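Side-chain contacts in phosphotransferase system, mannose/fructose/N-acetylgalactosamine-specific component IIB (Thermoanaerobacter tengcongensis, PDB 3LFJ), which probably transfers a phosphoryl group within a bacterial sugar phosphotransferase system, as the cytoplasmic IIB component that passes it from a phosphohistidine to the incoming sugar: residues A[32-36]-A[37-41]; A[71-74]-A[75-78]. All coordinates share one frame; numbering follows the deposited sequence.

Contact 1: A[32-36]-A[37-41]; sequences RLIHG and QVMTR
H35 and V38 close a type II' beta turn, and the V38 N to H35 O bond (3.3 Å, angle at hydrogen 148°) closes the turn and leads the chain into helix 38-43. G36, at the first corner, has a positive phi of 52°, natural for a residue without a side chain, while Q37 takes the second corner and is the N-cap. H35 O accepts a second bond: a water donates to it at 3.0 Å and accepts from M39 N at 2.8 Å, so an N-H of the helix's first turn is satisfied by the loop through solvent. The imidazole of H35 is placed by its chi1 of 60°, which sets CG between the backbone N and the carbonyl carbon and brings the ring's end nearer V38. The valine lies against one face, its CB 4.0 Å above the ring plane and displaced toward the rim, with CG2 reaching CE1 at 3.5 Å. A beta-branched residue serves well here, presenting an apolar methyl to the ring. D30 OD2, from the end of strand 22-30, bonds NE2, and together the bond and the packing should limit rotation of the ring. In sorbose-type IIB domains this loop after the first strand carries the histidine that is phosphorylated, a role H35 probably has here. Deeper in, M39 is bent at both chi2 and chi3; its CG lies 4.2 Å from I34 CG1, and its flexible thioether chain packs on I51 and F101, while I34 packs on I53 and L103 of the same two strands.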
loop_
_atom_site.group_PDB
_atom_site.type_symbol
_atom_site.label_atom_id
_atom_site.label_comp_id
_atom_site.label_asym_id
_atom_site.label_seq_id
_atom_site.Cartn_x
_atom_site.Cartn_y
_atom_site.Cartn_z
ATOM N N ARG A 32 -2.936 8.189 -4.826
ATOM C CA ARG A 32 -4.291 8.506 -5.220
ATOM C C ARG A 32 -5.336 7.467 -4.781
ATOM O O ARG A 32 -6.513 7.563 -5.063
ATOM C CB ARG A 32 -4.372 8.889 -6.699
ATOM C CG ARG A 32 -3.730 10.232 -6.963
ATOM C CD ARG A 32 -3.579 10.482 -8.398
ATOM N NE ARG A 32 -4.766 10.143 -9.143
ATOM C CZ ARG A 32 -4.837 9.259 -10.146
ATOM N NH1 ARG A 32 -3.814 8.501 -10.613
ATOM N NH2 ARG A 32 -5.996 9.128 -10.663
ATOM N N LEU A 33 -4.845 6.506 -3.992
ATOM C CA LEU A 33 -5.722 5.526 -3.314
ATOM C C LEU A 33 -6.703 4.805 -4.238
ATOM O O LEU A 33 -6.280 4.075 -5.122
ATOM C CB LEU A 33 -6.414 6.159 -2.091
ATOM C CG LEU A 33 -5.408 6.613 -1.020
ATOM C CD1 LEU A 33 -6.052 7.514 0.039
ATOM C CD2 LEU A 33 -4.658 5.436 -0.392
ATOM N N ILE A 34 -8.006 4.987 -4.022
ATOM C CA ILE A 34 -8.995 4.358 -4.880
ATOM C C ILE A 34 -9.383 5.336 -5.984
ATOM O O ILE A 34 -10.084 6.317 -5.742
ATOM C CB ILE A 34 -10.213 3.898 -4.077
ATOM C CG1 ILE A 34 -9.781 2.962 -2.942
ATOM C CG2 ILE A 34 -11.188 3.175 -5.008
ATOM C CD1 ILE A 34 -10.956 2.391 -2.148
ATOM N N HIS A 35 -8.887 5.071 -7.188
ATOM C CA HIS A 35 -9.111 5.967 -8.318
ATOM C C HIS A 35 -9.326 5.180 -9.607
ATOM O O HIS A 35 -8.721 4.134 -9.815
ATOM C CB HIS A 35 -7.917 6.922 -8.483
ATOM C CG HIS A 35 -6.617 6.223 -8.744
ATOM N ND1 HIS A 35 -6.111 6.036 -10.015
ATOM C CD2 HIS A 35 -5.736 5.637 -7.901
ATOM C CE1 HIS A 35 -4.960 5.391 -9.937
ATOM N NE2 HIS A 35 -4.714 5.130 -8.665
ATOM N N GLY A 36 -10.177 5.709 -10.482
ATOM C CA GLY A 36 -10.475 5.037 -11.735
ATOM C C GLY A 36 -10.885 3.585 -11.523
ATOM O O GLY A 36 -11.625 3.267 -10.592
ATOM N N GLN A 37 -10.395 2.704 -12.387
ATOM C CA GLN A 37 -10.718 1.283 -12.287
ATOM C C GLN A 37 -9.588 0.483 -11.649
ATOM O O GLN A 37 -9.636 -0.742 -11.589
ATOM C CB GLN A 37 -10.998 0.712 -13.680
ATOM C CG GLN A 37 -12.247 1.263 -14.330
ATOM C CD GLN A 37 -13.479 1.001 -13.498
ATOM O OE1 GLN A 37 -14.170 1.933 -13.081
ATOM N NE2 GLN A 37 -13.758 -0.270 -13.236
ATOM N N VAL A 38 -8.556 1.175 -11.180
ATOM C CA VAL A 38 -7.348 0.501 -10.729
ATOM C C VAL A 38 -7.610 -0.550 -9.647
ATOM O O VAL A 38 -7.154 -1.689 -9.745
ATOM C CB VAL A 38 -6.308 1.541 -10.257
ATOM C CG1 VAL A 38 -5.137 0.880 -9.565
ATOM C CG2 VAL A 38 -5.833 2.365 -11.452
ATOM N N MET A 39 -8.343 -0.175 -8.606
ATOM C CA MET A 39 -8.569 -1.117 -7.524
ATOM C C MET A 39 -9.568 -2.200 -7.905
ATOM O O MET A 39 -9.566 -3.277 -7.324
ATOM C CB MET A 39 -8.999 -0.402 -6.237
ATOM C CG MET A 39 -7.832 0.258 -5.510
ATOM S SD MET A 39 -6.482 -0.855 -5.114
ATOM C CE MET A 39 -7.321 -1.949 -3.979
ATOM N N THR A 40 -10.434 -1.914 -8.874
ATOM C CA THR A 40 -11.349 -2.935 -9.357
ATOM C C THR A 40 -10.528 -4.046 -10.003
ATOM O O THR A 40 -10.776 -5.234 -9.772
ATOM C CB THR A 40 -12.370 -2.330 -10.328
ATOM O OG1 THR A 40 -13.155 -1.356 -9.626
ATOM C CG2 THR A 40 -13.287 -3.409 -10.889
ATOM N N ARG A 41 -9.508 -3.659 -10.766
ATOM C CA ARG A 41 -8.586 -4.628 -11.342
ATOM C C ARG A 41 -7.829 -5.419 -10.271
ATOM O O ARG A 41 -7.791 -6.642 -10.305
ATOM C CB ARG A 41 -7.604 -3.953 -12.305
ATOM C CG ARG A 41 -8.276 -3.185 -13.433
ATOM C CD ARG A 41 -7.248 -2.757 -14.471
ATOM N NE ARG A 41 -7.856 -1.940 -15.515
ATOM C CZ ARG A 41 -8.456 -2.437 -16.590
ATOM N NH1 ARG A 41 -8.523 -3.752 -16.766
ATOM N NH2 ARG A 41 -8.988 -1.620 -17.488
HETATM O O HOH W 1 -10.056 2.026 -8.128
#

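Contact 2: A[71-74]-A[75-78]; sequences AAPP and GVKV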
loop_
_atom_site.group_PDB
_atom_site.type_symbol
_atom_site.label_atom_id
_atom_site.label_comp_id
_atom_site.label_asym_id
_atom_site.label_seq_id
_atom_site.Cartn_x
_atom_site.Cartn_y
_atom_site.Cartn_z
ATOM N N ALA A 71 -16.137 4.999 -4.726
ATOM C CA ALA A 71 -15.295 4.628 -5.858
ATOM C C ALA A 71 -14.841 3.175 -5.790
ATOM O O ALA A 71 -14.188 2.668 -6.713
ATOM C CB ALA A 71 -14.074 5.551 -5.927
ATOM N N ALA A 72 -15.189 2.514 -4.695
ATOM C CA ALA A 72 -14.721 1.162 -4.437
ATOM C C ALA A 72 -15.305 0.205 -5.462
ATOM O O ALA A 72 -16.381 0.467 -6.018
ATOM C CB ALA A 72 -15.117 0.728 -3.052
ATOM N N PRO A 73 -14.605 -0.910 -5.695
ATOM C CA PRO A 73 -15.111 -1.935 -6.613
ATOM C C PRO A 73 -16.455 -2.457 -6.132
ATOM O O PRO A 73 -16.675 -2.595 -4.932
ATOM C CB PRO A 73 -14.059 -3.044 -6.513
ATOM C CG PRO A 73 -12.817 -2.340 -6.002
ATOM C CD PRO A 73 -13.325 -1.300 -5.078
ATOM N N PRO A 74 -17.363 -2.753 -7.069
ATOM C CA PRO A 74 -18.630 -3.349 -6.653
ATOM C C PRO A 74 -18.392 -4.566 -5.770
ATOM O O PRO A 74 -17.564 -5.420 -6.105
ATOM C CB PRO A 74 -19.262 -3.778 -7.980
ATOM C CG PRO A 74 -18.693 -2.842 -8.984
ATOM C CD PRO A 74 -17.300 -2.503 -8.520
ATOM N N GLY A 75 -19.112 -4.635 -4.655
ATOM C CA GLY A 75 -19.043 -5.789 -3.775
ATOM C C GLY A 75 -17.796 -5.889 -2.910
ATOM O O GLY A 75 -17.507 -6.950 -2.350
ATOM N N VAL A 76 -17.048 -4.798 -2.805
ATOM C CA VAL A 76 -15.839 -4.786 -1.980
ATOM C C VAL A 76 -15.960 -3.734 -0.889
ATOM O O VAL A 76 -16.152 -2.554 -1.177
ATOM C CB VAL A 76 -14.585 -4.488 -2.825
ATOM C CG1 VAL A 76 -13.339 -4.424 -1.942
ATOM C CG2 VAL A 76 -14.399 -5.549 -3.896
ATOM N N LYS A 77 -15.848 -4.166 0.363
ATOM C CA LYS A 77 -15.914 -3.253 1.501
ATOM C C LYS A 77 -14.635 -2.432 1.607
ATOM O O LYS A 77 -13.543 -2.934 1.336
ATOM C CB LYS A 77 -16.110 -4.040 2.801
ATOM N N VAL A 78 -14.791 -1.175 2.009
ATOM C CA VAL A 78 -13.662 -0.287 2.275
ATOM C C VAL A 78 -13.737 0.190 3.711
ATOM O O VAL A 78 -14.776 0.668 4.157
ATOM C CB VAL A 78 -13.715 0.949 1.369
ATOM C CG1 VAL A 78 -12.598 1.939 1.741
ATOM C CG2 VAL A 78 -13.609 0.538 -0.087
HETATM O O HOH W 2 -17.987 -1.362 -2.562
#
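P73 and V76 face each other across a type II beta turn, the proline ring meeting the valine branch at a slant: CG2 of V76 touches CB of P73 at 3.6 Å, and CB of V76 is 4.0 Å from the same P73 CB. The valine's torsion explains the approach, for with CG1 anti to the backbone N (chi1 178°) the other methyl is left beside that N, directed at the proline. Beside this apolar pair is the turn's own bond, V76 N to P73 O at 3.1 Å. A water donates to P73 O and also to V76 O, the latter at 2.6 Å, tying the two ends of the turn a second time. The corners are the classic Pro-Gly pair of such a turn: P74, whose ring restricts phi to values near that of this corner, takes the first, and G75 the second, where its positive phi of 76° is readily adopted without a side chain. Farther from the turn, A72 points its methyl at V78, and CB of A72 meets CG2 of V78 at 3.3 Å, closer than usual carbon contact and so a tightly packed point. Alanine's single methyl suits so close an approach, and it also lies 3.9 Å from V76 O. The turn lies on the last leg of a beta-alpha-beta crossover, which leaves strand 50-54, passes through helix 62-70 and returns beside it as outermost strand 78-81. K77 makes backbone hydrogen bonds with I51, while P73 and V76 both pack on I51 and on M43 of helix 38-43.

In the fold
Contacts 1 and 2 both centre on a tight turn, contact 1 at the start of a helix and contact 2 in a loop before a strand of one alpha/beta domain, with centres 10 Å apart on the same side of the chain's centre. Contact 1 is partly buried: its apolar residues reach the central sheet, and its polar chemistry gathers round a histidine with an aspartate partner. Contact 2 lies nearer the surface and is built from prolines, small residues and valines, with water bridging carbonyls. They abut directly: I34 CG2 meets A71 O at 3.5 Å, P73 CG meets M39 O at 3.6 Å, and I34 CD1 approaches V78 CG2. Both also pack on I51 of strand 50-54.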